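Local coordinates for esterase (Thermotoga maritima, PDB 3DOH), which probably hydrolyses carboxylic esters with an alpha/beta-hydrolase domain that follows an immunoglobulin-like N-terminal domain, at residues Leu11-Lys14 with Gly19-Val22. Sequence-based numbering, arbitrary orientation.
Sequences LITK and GEKV
Thr13 and Glu20 join across the first beta hairpin of the immunoglobulin-like domain by a hydrogen bond of 2.7 Å from Thr13 OG1 to Glu20 OE2. The oxygen is met on its anti side, 24° out of the carboxylate plane. Glu20 swings its CG opposite the backbone N (chi1 173°) and, extended beyond it, crosses Thr13 at a slant, with its CG 3.6 Å from Thr13 CB. Threonine suits this place because it branches at CB: the hydroxyl serves the carboxylate while CG2 packs 3.8 Å from CG2 of Val22, its partner in a non-hydrogen-bonded pair. Valine, short and branched, extends this apolar patch with CG1 4.3 Å from Leu11 CG. At the next pair along the hairpin, Lys14 and Lys21 form a hydrogen-bonded pair, with Lys14 N 2.9 Å from Lys21 O and Lys21 N 3.0 Å from Lys14 O. The other face of the hairpin is looser: both lysine side chains leave from it without meeting across the strands, and partly exposed Lys14 carries its NZ to a bound sulfate, whereas Lys21 NZ bonds to Ser92 OG. Gly19, with a positive phi of 115°, adopts a backbone conformation in which a CB would jam against the preceding carbonyl. Glu20 OE1 makes a salt bridge to Arg105 and OE2 also accepts from Tyr191, so a glutamine here would probably leave Arg105 without its countercharge. Strand 8-16 is sandwiched in its sheet between strands 19-29 and 129-139, while Tyr110 of strand 110-114 packs against Leu11 and Val22.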
loop_
_atom_site.group_PDB
_atom_site.type_symbol
_atom_site.label_atom_id
_atom_site.label_comp_id
_atom_site.label_asym_id
_atom_site.label_seq_id
_atom_site.Cartn_x
_atom_site.Cartn_y
_atom_site.Cartn_z
ATOM N N LEU A 11 5.061 22.893 27.133
ATOM C CA LEU A 11 4.133 21.928 26.607
ATOM C C LEU A 11 2.763 22.543 26.442
ATOM O O LEU A 11 2.186 23.008 27.415
ATOM C CB LEU A 11 4.049 20.793 27.613
ATOM C CG LEU A 11 5.012 19.625 27.407
ATOM C CD1 LEU A 11 6.289 20.078 26.730
ATOM C CD2 LEU A 11 5.250 18.852 28.710
ATOM N N ILE A 12 2.234 22.575 25.226
ATOM C CA ILE A 12 0.878 23.068 25.038
ATOM C C ILE A 12 -0.091 21.873 24.989
ATOM O O ILE A 12 0.067 20.960 24.133
ATOM C CB ILE A 12 0.729 23.936 23.756
ATOM C CG1 ILE A 12 1.913 24.892 23.577
ATOM C CG2 ILE A 12 -0.619 24.682 23.759
ATOM C CD1 ILE A 12 2.006 25.987 24.663
ATOM N N THR A 13 -1.057 21.862 25.917
ATOM C CA THR A 13 -2.135 20.876 25.933
ATOM C C THR A 13 -3.415 21.560 25.593
ATOM O O THR A 13 -3.576 22.771 25.823
ATOM C CB THR A 13 -2.354 20.134 27.311
ATOM O OG1 THR A 13 -2.777 21.052 28.339
ATOM C CG2 THR A 13 -1.096 19.379 27.767
ATOM N N LYS A 14 -4.349 20.776 25.063
ATOM C CA LYS A 14 -5.616 21.293 24.635
ATOM C C LYS A 14 -6.615 20.154 24.825
ATOM O O LYS A 14 -6.250 18.961 24.669
ATOM C CB LYS A 14 -5.472 21.666 23.173
ATOM C CG LYS A 14 -6.660 22.336 22.554
ATOM C CD LYS A 14 -6.685 22.004 21.091
ATOM C CE LYS A 14 -7.343 23.079 20.277
ATOM N NZ LYS A 14 -6.420 24.236 20.109
ATOM N N GLY A 19 -10.357 13.775 25.000
ATOM C CA GLY A 19 -9.598 14.214 26.148
ATOM C C GLY A 19 -8.394 15.068 25.832
ATOM O O GLY A 19 -8.134 15.405 24.661
ATOM N N GLU A 20 -7.648 15.409 26.878
ATOM C CA GLU A 20 -6.586 16.401 26.785
ATOM C C GLU A 20 -5.309 15.783 26.233
ATOM O O GLU A 20 -4.857 14.735 26.695
ATOM C CB GLU A 20 -6.317 17.027 28.156
ATOM C CG GLU A 20 -5.118 17.960 28.186
ATOM C CD GLU A 20 -4.526 18.102 29.574
ATOM O OE1 GLU A 20 -4.559 17.115 30.340
ATOM O OE2 GLU A 20 -4.027 19.200 29.899
ATOM N N LYS A 21 -4.735 16.447 25.237
ATOM C CA LYS A 21 -3.562 15.959 24.554
ATOM C C LYS A 21 -2.571 17.093 24.527
ATOM O O LYS A 21 -2.954 18.271 24.503
ATOM C CB LYS A 21 -3.841 15.587 23.104
ATOM C CG LYS A 21 -4.926 14.528 22.751
ATOM C CD LYS A 21 -4.871 14.295 21.218
ATOM C CE LYS A 21 -5.798 13.223 20.748
ATOM N NZ LYS A 21 -5.380 11.895 21.246
ATOM N N VAL A 22 -1.294 16.739 24.513
ATOM C CA VAL A 22 -0.245 17.700 24.223
ATOM C C VAL A 22 -0.205 17.882 22.687
ATOM O O VAL A 22 0.149 16.942 21.953
ATOM C CB VAL A 22 1.144 17.205 24.680
ATOM C CG1 VAL A 22 2.133 18.313 24.558
ATOM C CG2 VAL A 22 1.119 16.719 26.091
#